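Local atomic coordinates of probable chemoreceptor (Methyl-accepting chemotaxis) transmembrane protein (Rhizobium meliloti, PDB entry 6D8V), a protein that probably acts as a bacterial chemotaxis receptor that senses quaternary ammonium compounds, its sensory domain holding a bound 1,1-dimethyl-prolinium. Residues Glu75-Tyr80 / Ala118-Glu123; Gly43-Ser48 / Met159-Met164; Ile172-Leu177 / Lys200-Pro205; Gly27-Ala32 / Gly66-Ser71. All coordinates share one frame; numbering follows the deposited sequence.

Contacts 2 and 4 pack helix 2-45 on the first PDC sensor domain, contact 1 joins two of that domain's loops, and contact 3 joins it to the C-terminal part. Contact 2, at the helix end, and contact 4, farther back, have centres about 23 Å apart and reach the same antiparallel sheet; their segments alternate in sequence. Contact 1 falls within the span of contact 2 and meets it through Ala79, Tyr80 and His44. Contact 3 comes last, its centre about 15 Å from that of contact 4, touching it where Ile172 packs on Leu29 and Phe67. Strand 163-173 serves contacts 2 and 3, centres about 35 Å apart, running from near the helix end to that junction.

Contact 1: Glu75-Tyr80 / Ala118-Glu123; sequences EEPKAY and ADYAAE
Glu75 O receives a hydrogen bond from Tyr120 OH at 3.1 Å, with the carbonyl oxygen at the edge of the phenol ring and close to its plane. The exact place of that hydroxyl is doubtful, because it is modelled too near the ring of Pro77. The proline ring crosses the same end of the tyrosine obliquely, Pro77 CD 3.4 Å from Tyr120 CE2, a spacing to be read with the same caution. With its CG anti to its own carbonyl carbon (chi1 -68°), Tyr120 sends its ring from the turn out to the segment 75-80. A leucine in place of Tyr120 would take away both ring and hydroxyl, and would probably open a gap beside Pro77 and leave Tyr125 without its stacking mate.

Both partners sit on tight turns. Pro77 occupies the second position of a type II turn from Glu76 to Ala79, closed by Ala79 N to Glu76 O at 2.8 Å, and Lys78 takes the positive phi that follows. Across from it, Asp119 to Ala122 form a type I turn with Ala122 N bonded to Asp119 O at 2.9 Å. The Glu75 carboxylate accepts from Phe99 N through OE1 and weakly from Tyr80 N through OE2, at 3.3 Å.

Ala122 is the N-cap of helix 123-131. Tyr120 therefore joins the loop after strand 70-75 to the lead-in of that helix, and the side chain of Tyr120 lies about 10 Å from the bound 1,1-dimethyl-prolinium: a loop-to-loop contact near, but not in, the ligand pocket of a PDC sensor domain.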
loop_
_atom_site.group_PDB
_atom_site.type_symbol
_atom_site.label_atom_id
_atom_site.label_comp_id
_atom_site.label_asym_id
_atom_site.label_seq_id
_atom_site.Cartn_x
_atom_site.Cartn_y
_atom_site.Cartn_z
ATOM N N GLU A 75 -1.809 -17.764 6.453
ATOM C CA GLU A 75 -2.673 -18.523 7.343
ATOM C C GLU A 75 -1.972 -18.798 8.668
ATOM O O GLU A 75 -0.838 -19.293 8.681
ATOM C CB GLU A 75 -3.087 -19.839 6.682
ATOM C CG GLU A 75 -3.401 -20.960 7.656
ATOM C CD GLU A 75 -2.335 -22.040 7.666
ATOM O OE1 GLU A 75 -1.210 -21.773 7.198
ATOM O OE2 GLU A 75 -2.627 -23.159 8.141
ATOM N N GLU A 76 -2.652 -18.483 9.771
ATOM C CA GLU A 76 -2.185 -18.877 11.092
ATOM C C GLU A 76 -1.764 -20.349 11.068
ATOM O O GLU A 76 -2.433 -21.170 10.429
ATOM C CB GLU A 76 -3.290 -18.651 12.131
ATOM C CG GLU A 76 -2.796 -18.299 13.535
ATOM C CD GLU A 76 -2.429 -16.830 13.681
ATOM O OE1 GLU A 76 -2.605 -16.076 12.702
ATOM O OE2 GLU A 76 -1.971 -16.428 14.771
ATOM N N PRO A 77 -0.681 -20.719 11.767
ATOM C CA PRO A 77 -0.080 -22.049 11.558
ATOM C C PRO A 77 -1.041 -23.215 11.757
ATOM O O PRO A 77 -1.614 -23.385 12.840
ATOM C CB PRO A 77 1.060 -22.079 12.584
ATOM C CG PRO A 77 0.680 -21.067 13.608
ATOM C CD PRO A 77 -0.023 -19.980 12.855
ATOM N N LYS A 78 -1.194 -24.023 10.698
ATOM C CA LYS A 78 -2.078 -25.190 10.570
ATOM C C LYS A 78 -3.567 -24.835 10.543
ATOM O O LYS A 78 -4.404 -25.743 10.502
ATOM C CB LYS A 78 -1.855 -26.241 11.675
ATOM C CG LYS A 78 -2.621 -26.018 12.983
ATOM C CD LYS A 78 -4.001 -26.679 12.993
ATOM C CE LYS A 78 -4.886 -26.111 14.098
ATOM N NZ LYS A 78 -6.314 -26.502 13.928
ATOM N N ALA A 79 -3.927 -23.554 10.505
ATOM C CA ALA A 79 -5.305 -23.162 10.794
ATOM C C ALA A 79 -6.277 -23.595 9.696
ATOM O O ALA A 79 -7.380 -24.067 9.997
ATOM C CB ALA A 79 -5.375 -21.651 11.009
ATOM N N TYR A 80 -5.905 -23.431 8.423
ATOM C CA TYR A 80 -6.868 -23.620 7.337
ATOM C C TYR A 80 -7.410 -25.045 7.270
ATOM O O TYR A 80 -8.610 -25.265 7.476
ATOM C CB TYR A 80 -6.258 -23.236 5.984
ATOM C CG TYR A 80 -7.310 -22.987 4.922
ATOM C CD1 TYR A 80 -7.939 -21.750 4.817
ATOM C CD2 TYR A 80 -7.697 -23.994 4.044
ATOM C CE1 TYR A 80 -8.916 -21.518 3.857
ATOM C CE2 TYR A 80 -8.673 -23.767 3.081
ATOM C CZ TYR A 80 -9.278 -22.529 2.994
ATOM N N ALA A 118 6.061 -17.055 6.161
ATOM C CA ALA A 118 5.069 -16.630 7.150
ATOM C C ALA A 118 5.761 -15.844 8.262
ATOM O O ALA A 118 5.997 -16.337 9.368
ATOM C CB ALA A 118 4.317 -17.836 7.699
ATOM N N ASP A 119 6.075 -14.582 7.959
ATOM C CA ASP A 119 6.756 -13.697 8.907
ATOM C C ASP A 119 5.696 -12.982 9.739
ATOM O O ASP A 119 5.297 -11.856 9.441
ATOM C CB ASP A 119 7.663 -12.720 8.169
ATOM C CG ASP A 119 8.560 -11.936 9.106
ATOM O OD1 ASP A 119 8.509 -12.197 10.327
ATOM O OD2 ASP A 119 9.320 -11.067 8.628
ATOM N N TYR A 120 5.248 -13.650 10.810
ATOM C CA TYR A 120 4.146 -13.137 11.625
ATOM C C TYR A 120 4.467 -11.791 12.267
ATOM O O TYR A 120 3.550 -11.005 12.531
ATOM C CB TYR A 120 3.774 -14.148 12.712
ATOM C CG TYR A 120 3.150 -15.427 12.195
ATOM C CD1 TYR A 120 2.701 -15.523 10.887
ATOM C CD2 TYR A 120 3.006 -16.538 13.022
ATOM C CE1 TYR A 120 2.131 -16.690 10.410
ATOM C CE2 TYR A 120 2.434 -17.713 12.552
ATOM C CZ TYR A 120 2.000 -17.781 11.245
ATOM O OH TYR A 120 1.434 -18.938 10.763
ATOM N N ALA A 121 5.737 -11.512 12.553
ATOM C CA ALA A 121 6.086 -10.219 13.127
ATOM C C ALA A 121 6.203 -9.123 12.077
ATOM O O ALA A 121 6.370 -7.952 12.440
ATOM C CB ALA A 121 7.392 -10.325 13.915
ATOM N N ALA A 122 6.118 -9.471 10.795
ATOM C CA ALA A 122 6.202 -8.477 9.739
ATOM C C ALA A 122 4.985 -7.561 9.776
ATOM O O ALA A 122 3.894 -7.943 10.204
ATOM C CB ALA A 122 6.314 -9.149 8.372
ATOM N N GLU A 123 5.183 -6.329 9.314
ATOM C CA GLU A 123 4.101 -5.359 9.381
ATOM C C GLU A 123 2.846 -5.879 8.692
ATOM O O GLU A 123 1.741 -5.724 9.216
ATOM C CB GLU A 123 4.549 -4.037 8.768
ATOM C CG GLU A 123 4.669 -2.920 9.773
ATOM C CD GLU A 123 4.808 -1.579 9.103
ATOM O OE1 GLU A 123 5.193 -1.555 7.916
ATOM O OE2 GLU A 123 4.523 -0.555 9.757
#

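Contact 2: Gly43-Ser48 / Met159-Met164; sequences GHAGQS and MSNGRM
Ala45 and Ser160 bring their CA atoms within 5.0 Å of each other, where the end of helix 2-45 meets the hairpin of strands 149-160 and 163-173. A Schellman motif finishes the helix: Ser48 N bonds to Gly43 O at 3.0 Å and Gln47 N to His44 O at 3.2 Å, with Gln47 at positive phi as the C-prime residue. The hairpin turns through Asn161 and Gly162, both also at positive phi, and Ser160 N bonds to Arg163 O across it.

His44 reaches over from the last helical turn. Its CG lies trans to the backbone N (chi1 -176°), which brings ND1 to Ser160 OG at the edge of the imidazole, near the ring plane. Either atom could be the donor of this hydrogen bond, and its modelled length of 2.4 Å is too short to be taken literally at this resolution. On the ring's other nitrogen, NE2 makes a weak hydrogen bond to Ala79 O. Were the imidazole of His44 exchanged for an alanine's methyl, Ser160 OG and Ala79 O would probably both lose these partners, the second only a weak one. Farther round the helix end, Ala45 CB lies 3.6 Å from Asn161 OD1.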
loop_
_atom_site.group_PDB
_atom_site.type_symbol
_atom_site.label_atom_id
_atom_site.label_comp_id
_atom_site.label_asym_id
_atom_site.label_seq_id
_atom_site.Cartn_x
_atom_site.Cartn_y
_atom_site.Cartn_z
ATOM N N GLY A 43 -16.110 -19.093 4.006
ATOM C CA GLY A 43 -15.815 -20.334 3.305
ATOM C C GLY A 43 -15.129 -21.363 4.173
ATOM O O GLY A 43 -15.243 -22.571 3.911
ATOM N N HIS A 44 -14.420 -20.908 5.204
ATOM C CA HIS A 44 -13.823 -21.809 6.176
ATOM C C HIS A 44 -14.849 -22.247 7.214
ATOM O O HIS A 44 -14.959 -23.439 7.525
ATOM C CB HIS A 44 -12.629 -21.122 6.839
ATOM C CG HIS A 44 -11.870 -21.997 7.787
ATOM N ND1 HIS A 44 -12.332 -22.311 9.047
ATOM C CD2 HIS A 44 -10.663 -22.603 7.671
ATOM C CE1 HIS A 44 -11.451 -23.082 9.660
ATOM N NE2 HIS A 44 -10.428 -23.272 8.847
ATOM N N ALA A 45 -15.624 -21.296 7.741
ATOM C CA ALA A 45 -16.615 -21.626 8.760
ATOM C C ALA A 45 -17.534 -22.756 8.307
ATOM O O ALA A 45 -17.823 -23.677 9.078
ATOM C CB ALA A 45 -17.434 -20.386 9.123
ATOM N N GLY A 46 -17.995 -22.712 7.061
ATOM C CA GLY A 46 -18.981 -23.672 6.606
ATOM C C GLY A 46 -18.451 -24.739 5.672
ATOM O O GLY A 46 -19.232 -25.401 4.980
ATOM N N GLN A 47 -17.133 -24.931 5.654
ATOM C CA GLN A 47 -16.478 -25.853 4.726
ATOM C C GLN A 47 -17.092 -25.746 3.333
ATOM O O GLN A 47 -17.448 -26.741 2.695
ATOM C CB GLN A 47 -16.530 -27.291 5.243
ATOM C CG GLN A 47 -15.149 -27.913 5.531
ATOM C CD GLN A 47 -14.177 -27.820 4.351
ATOM O OE1 GLN A 47 -13.542 -26.786 4.135
ATOM N NE2 GLN A 47 -14.057 -28.907 3.590
ATOM N N SER A 48 -17.227 -24.499 2.873
ATOM C CA SER A 48 -17.674 -24.211 1.519
ATOM C C SER A 48 -16.527 -24.160 0.523
ATOM O O SER A 48 -16.764 -24.262 -0.685
ATOM C CB SER A 48 -18.426 -22.875 1.480
ATOM O OG SER A 48 -19.447 -22.827 2.461
ATOM N N MET A 159 -11.427 -14.267 9.617
ATOM C CA MET A 159 -12.079 -14.855 10.780
ATOM C C MET A 159 -12.899 -16.075 10.383
ATOM O O MET A 159 -13.499 -16.112 9.305
ATOM C CB MET A 159 -12.983 -13.836 11.475
ATOM C CG MET A 159 -12.296 -12.541 11.853
ATOM S SD MET A 159 -11.104 -12.724 13.189
ATOM C CE MET A 159 -12.156 -13.386 14.478
ATOM N N SER A 160 -12.928 -17.074 11.267
ATOM C CA SER A 160 -13.686 -18.302 11.024
ATOM C C SER A 160 -14.345 -18.703 12.342
ATOM O O SER A 160 -13.715 -19.325 13.200
ATOM C CB SER A 160 -12.793 -19.402 10.471
ATOM O OG SER A 160 -13.565 -20.528 10.103
ATOM N N ASN A 161 -15.619 -18.332 12.495
ATOM C CA ASN A 161 -16.385 -18.615 13.709
ATOM C C ASN A 161 -15.759 -17.948 14.935
ATOM O O ASN A 161 -15.503 -18.588 15.956
ATOM C CB ASN A 161 -16.539 -20.123 13.933
ATOM C CG ASN A 161 -17.828 -20.675 13.348
ATOM O OD1 ASN A 161 -17.801 -21.583 12.519
ATOM N ND2 ASN A 161 -18.966 -20.125 13.775
ATOM N N GLY A 162 -15.511 -16.644 14.828
ATOM C CA GLY A 162 -15.057 -15.854 15.955
ATOM C C GLY A 162 -13.613 -16.048 16.378
ATOM O O GLY A 162 -13.184 -15.412 17.347
ATOM N N ARG A 163 -12.849 -16.902 15.702
ATOM C CA ARG A 163 -11.426 -17.073 15.974
ATOM C C ARG A 163 -10.660 -16.843 14.681
ATOM O O ARG A 163 -10.984 -17.448 13.652
ATOM C CB ARG A 163 -11.130 -18.468 16.539
ATOM C CG ARG A 163 -11.967 -18.836 17.761
ATOM C CD ARG A 163 -11.388 -18.262 19.052
ATOM N NE ARG A 163 -12.425 -17.981 20.044
ATOM C CZ ARG A 163 -12.204 -17.883 21.352
ATOM N NH1 ARG A 163 -10.980 -18.061 21.837
ATOM N NH2 ARG A 163 -13.207 -17.617 22.180
ATOM N N MET A 164 -9.657 -15.965 14.725
ATOM C CA MET A 164 -8.944 -15.616 13.503
ATOM C C MET A 164 -8.022 -16.757 13.095
ATOM O O MET A 164 -7.403 -17.412 13.937
ATOM C CB MET A 164 -8.157 -14.311 13.677
ATOM C CG MET A 164 -6.695 -14.480 14.072
ATOM S SD MET A 164 -5.687 -12.994 13.808
ATOM C CE MET A 164 -5.786 -12.805 12.029
#

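Contact 3: Ile172-Leu177 / Lys200-Pro205; sequences ISLAAL and KWLAAP
Leu202 meets two leucines from the first turn of helix 174-183. Its CD2 comes to 4.0 Å from Leu174 CD1, the two side chains crossing at about a right angle, while Leu177 CD1 rests 4.2 Å from Leu202 CB. Leu174 also lays its CG over the backbone of its partner, 3.5 Å from Leu202 O. Leu177 has CG anti to the carbonyl carbon and an extended outer part (chi1 -72°, chi2 -176°), which carries CD1 forward to the root of the Leu202 side chain.

The next shell sets these residues in place. Ser173 is the N-cap of the helix: its OG accepts from Ala176 N at 2.8 Å in a nearly straight bond (163°), fixing the turn where strand 163-173 gives way to the helix. Leu174 pairs through its backbone with Thr150 of strand 149-160. On the facing side, the chain turns a corner at Leu202, and Leu202 and Ala203 form a classic beta bulge opposite Leu194. Trp261 of strand 259-268 touches both Leu177 and Leu202, and Pro139 packs on Leu202 as well.

The helix thus follows directly from the strand that ends in Asp171, a ligand-pocket residue, Ile172 and Ser173; its Leu177 reaches Leu194 and Trp261 of the four-stranded sheet, while Leu174 meets Leu202. All three touching residues are buried and no hydrogen bond crosses between the segments, which implies that the two parts are joined here by the fit of apolar side chains rather than by directional bonds.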
loop_
_atom_site.group_PDB
_atom_site.type_symbol
_atom_site.label_atom_id
_atom_site.label_comp_id
_atom_site.label_asym_id
_atom_site.label_seq_id
_atom_site.Cartn_x
_atom_site.Cartn_y
_atom_site.Cartn_z
ATOM N N ILE A 172 -0.281 -2.684 -3.405
ATOM C CA ILE A 172 -0.150 -1.547 -4.304
ATOM C C ILE A 172 1.336 -1.345 -4.536
ATOM O O ILE A 172 2.077 -1.016 -3.598
ATOM C CB ILE A 172 -0.783 -0.272 -3.727
ATOM C CG1 ILE A 172 -2.241 -0.519 -3.326
ATOM C CG2 ILE A 172 -0.693 0.856 -4.735
ATOM C CD1 ILE A 172 -2.952 0.720 -2.803
ATOM N N SER A 173 1.777 -1.568 -5.768
ATOM C CA SER A 173 3.178 -1.371 -6.093
ATOM C C SER A 173 3.515 0.110 -6.040
ATOM O O SER A 173 2.703 0.965 -6.408
ATOM C CB SER A 173 3.490 -1.936 -7.475
ATOM O OG SER A 173 3.085 -1.048 -8.497
ATOM N N LEU A 174 4.719 0.420 -5.560
ATOM C CA LEU A 174 5.123 1.815 -5.518
ATOM C C LEU A 174 5.163 2.428 -6.910
ATOM O O LEU A 174 5.069 3.656 -7.043
ATOM C CB LEU A 174 6.475 1.944 -4.824
ATOM C CG LEU A 174 6.485 2.316 -3.338
ATOM C CD1 LEU A 174 5.349 1.664 -2.601
ATOM C CD2 LEU A 174 7.817 1.910 -2.712
ATOM N N ALA A 175 5.283 1.598 -7.949
ATOM C CA ALA A 175 5.213 2.075 -9.326
ATOM C C ALA A 175 3.795 2.474 -9.712
ATOM O O ALA A 175 3.588 3.529 -10.323
ATOM C CB ALA A 175 5.730 1.000 -10.270
ATOM N N ALA A 176 2.810 1.639 -9.369
ATOM C CA ALA A 176 1.413 1.983 -9.616
ATOM C C ALA A 176 1.063 3.351 -9.040
ATOM O O ALA A 176 0.378 4.148 -9.693
ATOM C CB ALA A 176 0.491 0.910 -9.033
ATOM N N LEU A 177 1.509 3.637 -7.810
ATOM C CA LEU A 177 1.266 4.957 -7.233
ATOM C C LEU A 177 1.901 6.045 -8.093
ATOM O O LEU A 177 1.245 7.020 -8.475
ATOM C CB LEU A 177 1.808 5.020 -5.806
ATOM C CG LEU A 177 1.102 4.266 -4.697
ATOM C CD1 LEU A 177 1.772 4.581 -3.374
ATOM C CD2 LEU A 177 -0.376 4.641 -4.652
ATOM N N LYS A 200 8.010 8.234 5.040
ATOM C CA LYS A 200 8.831 7.513 4.080
ATOM C C LYS A 200 8.366 7.850 2.664
ATOM O O LYS A 200 7.190 8.165 2.435
ATOM C CB LYS A 200 8.737 6.000 4.322
ATOM C CG LYS A 200 8.934 5.528 5.761
ATOM C CD LYS A 200 10.317 4.929 5.949
ATOM C CE LYS A 200 10.387 3.973 7.142
ATOM N NZ LYS A 200 9.411 2.843 7.027
ATOM N N TRP A 201 9.299 7.773 1.707
ATOM C CA TRP A 201 9.007 8.098 0.311
ATOM C C TRP A 201 8.218 6.962 -0.336
ATOM O O TRP A 201 8.710 5.831 -0.419
ATOM C CB TRP A 201 10.289 8.349 -0.475
ATOM C CG TRP A 201 10.971 9.659 -0.219
ATOM C CD1 TRP A 201 11.986 9.899 0.672
ATOM C CD2 TRP A 201 10.727 10.906 -0.890
ATOM N NE1 TRP A 201 12.383 11.219 0.600
ATOM C CE2 TRP A 201 11.625 11.858 -0.347
ATOM C CE3 TRP A 201 9.840 11.309 -1.894
ATOM C CZ2 TRP A 201 11.653 13.191 -0.772
ATOM C CZ3 TRP A 201 9.874 12.635 -2.318
ATOM C CH2 TRP A 201 10.776 13.555 -1.757
ATOM N N LEU A 202 6.994 7.276 -0.799
ATOM C CA LEU A 202 6.157 6.372 -1.583
ATOM C C LEU A 202 6.271 6.651 -3.074
ATOM O O LEU A 202 6.211 5.721 -3.890
ATOM C CB LEU A 202 4.704 6.495 -1.139
ATOM C CG LEU A 202 4.370 5.896 0.212
ATOM C CD1 LEU A 202 2.891 6.013 0.481
ATOM C CD2 LEU A 202 4.800 4.448 0.233
ATOM N N ALA A 203 6.416 7.928 -3.425
ATOM C CA ALA A 203 6.662 8.364 -4.795
ATOM C C ALA A 203 7.615 9.537 -4.705
ATOM O O ALA A 203 7.281 10.550 -4.081
ATOM C CB ALA A 203 5.357 8.756 -5.510
ATOM N N ALA A 204 8.793 9.389 -5.308
ATOM C CA ALA A 204 9.939 10.255 -5.095
ATOM C C ALA A 204 10.485 10.767 -6.416
ATOM O O ALA A 204 10.077 10.316 -7.485
ATOM C CB ALA A 204 11.049 9.505 -4.342
ATOM N N PRO A 205 11.403 11.734 -6.363
ATOM C CA PRO A 205 12.066 12.188 -7.598
ATOM C C PRO A 205 12.961 11.128 -8.216
ATOM O O PRO A 205 12.829 10.820 -9.403
ATOM C CB PRO A 205 12.896 13.398 -7.147
ATOM C CG PRO A 205 12.310 13.843 -5.875
ATOM C CD PRO A 205 11.602 12.665 -5.237
#

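Contact 4: Gly27-Ala32 / Gly66-Ser71; sequences GELAAA and GFAFGS
This is a buried apolar contact between the long helix 2-45 and the loop that leads into strand 70-75, and one helix residue, Leu29, makes it. The two branches of Leu29 part over the loop. CD1 lies 3.8 Å from Phe67 CD2, approaching the ring obliquely, and at the same distance from Phe67 O; CD2 meets Ala68 CB at 4.0 Å. With CG trans to its carbonyl carbon (chi1 -71°), Leu29 reaches off the helix toward the loop, and its side chain crosses that of Phe67 at about a right angle.

Neighbours close in around these three residues. Ile172 of strand 163-173 touches both Leu29 and Phe67, and His65 packs on Leu29. Arg180 of helix 174-183 adds a cation-pi interaction with the Phe67 ring, while Leu62 and Val170 border the methyl of Ala68.

Just beyond, Phe69 and Gly70 bond through their backbones to Asp171, a residue of the 1,1-dimethyl-prolinium pocket, and the side chain of Ala68 lies about 11 Å from that ligand. With no hydrogen bond between the two segments, the helix holds the loop by hydrophobic burial alone at this point; Ala68 O finds its bond with Lys105 NZ rather than with the helix, and the cation-pi partner Arg180 probably adds an electrostatic hold on the Phe67 ring.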
loop_
_atom_site.group_PDB
_atom_site.type_symbol
_atom_site.label_atom_id
_atom_site.label_comp_id
_atom_site.label_asym_id
_atom_site.label_seq_id
_atom_site.Cartn_x
_atom_site.Cartn_y
_atom_site.Cartn_z
ATOM N N GLY A 27 -9.302 3.174 -0.644
ATOM C CA GLY A 27 -10.525 2.708 -0.002
ATOM C C GLY A 27 -11.204 1.593 -0.778
ATOM O O GLY A 27 -11.739 0.644 -0.195
ATOM N N GLU A 28 -11.169 1.685 -2.111
ATOM C CA GLU A 28 -11.799 0.664 -2.946
ATOM C C GLU A 28 -11.058 -0.665 -2.851
ATOM O O GLU A 28 -11.691 -1.732 -2.801
ATOM C CB GLU A 28 -11.882 1.139 -4.401
ATOM C CG GLU A 28 -12.949 2.200 -4.633
ATOM C CD GLU A 28 -13.072 2.609 -6.086
ATOM O OE1 GLU A 28 -12.688 3.748 -6.423
ATOM O OE2 GLU A 28 -13.558 1.790 -6.890
ATOM N N LEU A 29 -9.714 -0.627 -2.817
ATOM C CA LEU A 29 -8.953 -1.858 -2.612
ATOM C C LEU A 29 -9.155 -2.392 -1.202
ATOM O O LEU A 29 -9.349 -3.599 -1.012
ATOM C CB LEU A 29 -7.458 -1.641 -2.873
ATOM C CG LEU A 29 -6.996 -1.433 -4.313
ATOM C CD1 LEU A 29 -5.467 -1.520 -4.410
ATOM C CD2 LEU A 29 -7.654 -2.434 -5.249
ATOM N N ALA A 30 -9.108 -1.508 -0.199
ATOM C CA ALA A 30 -9.376 -1.939 1.171
ATOM C C ALA A 30 -10.699 -2.689 1.259
ATOM O O ALA A 30 -10.787 -3.734 1.917
ATOM C CB ALA A 30 -9.377 -0.734 2.116
ATOM N N ALA A 31 -11.735 -2.179 0.586
ATOM C CA ALA A 31 -13.027 -2.862 0.564
ATOM C C ALA A 31 -12.931 -4.224 -0.111
ATOM O O ALA A 31 -13.534 -5.201 0.358
ATOM C CB ALA A 31 -14.063 -2.002 -0.148
ATOM N N ALA A 32 -12.194 -4.307 -1.224
ATOM C CA ALA A 32 -12.010 -5.595 -1.887
ATOM C C ALA A 32 -11.213 -6.561 -1.020
ATOM O O ALA A 32 -11.477 -7.767 -1.028
ATOM C CB ALA A 32 -11.320 -5.399 -3.239
ATOM N N GLY A 66 -7.570 -3.422 -11.336
ATOM C CA GLY A 66 -6.283 -3.253 -11.982
ATOM C C GLY A 66 -5.252 -2.563 -11.118
ATOM O O GLY A 66 -4.049 -2.726 -11.354
ATOM N N PHE A 67 -5.692 -1.801 -10.118
ATOM C CA PHE A 67 -4.763 -1.067 -9.269
ATOM C C PHE A 67 -4.126 -1.937 -8.194
ATOM O O PHE A 67 -3.229 -1.461 -7.490
ATOM C CB PHE A 67 -5.482 0.122 -8.634
ATOM C CG PHE A 67 -4.568 1.109 -7.980
ATOM C CD1 PHE A 67 -3.547 1.720 -8.705
ATOM C CD2 PHE A 67 -4.737 1.442 -6.644
ATOM C CE1 PHE A 67 -2.695 2.638 -8.104
ATOM C CE2 PHE A 67 -3.903 2.359 -6.032
ATOM C CZ PHE A 67 -2.873 2.961 -6.768
ATOM N N ALA A 68 -4.546 -3.192 -8.066
ATOM C CA ALA A 68 -3.928 -4.123 -7.132
ATOM C C ALA A 68 -2.805 -4.891 -7.826
ATOM O O ALA A 68 -3.019 -5.491 -8.884
ATOM C CB ALA A 68 -4.974 -5.088 -6.577
ATOM N N PHE A 69 -1.607 -4.866 -7.230
ATOM C CA PHE A 69 -0.477 -5.598 -7.793
ATOM C C PHE A 69 -0.557 -7.082 -7.478
ATOM O O PHE A 69 -0.086 -7.909 -8.267
ATOM C CB PHE A 69 0.844 -5.033 -7.263
ATOM C CG PHE A 69 2.076 -5.640 -7.900
ATOM C CD1 PHE A 69 2.580 -5.131 -9.086
ATOM C CD2 PHE A 69 2.753 -6.699 -7.294
ATOM C CE1 PHE A 69 3.713 -5.673 -9.667
ATOM C CE2 PHE A 69 3.888 -7.247 -7.874
ATOM C CZ PHE A 69 4.366 -6.734 -9.058
ATOM N N GLY A 70 -1.138 -7.431 -6.336
ATOM C CA GLY A 70 -1.172 -8.813 -5.896
ATOM C C GLY A 70 -2.182 -9.017 -4.800
ATOM O O GLY A 70 -2.581 -8.076 -4.101
ATOM N N SER A 71 -2.598 -10.275 -4.648
ATOM C CA SER A 71 -3.572 -10.699 -3.654
ATOM C C SER A 71 -3.013 -11.924 -2.946
ATOM O O SER A 71 -2.551 -12.862 -3.606
ATOM C CB SER A 71 -4.924 -11.017 -4.314
ATOM O OG SER A 71 -5.957 -11.205 -3.363
#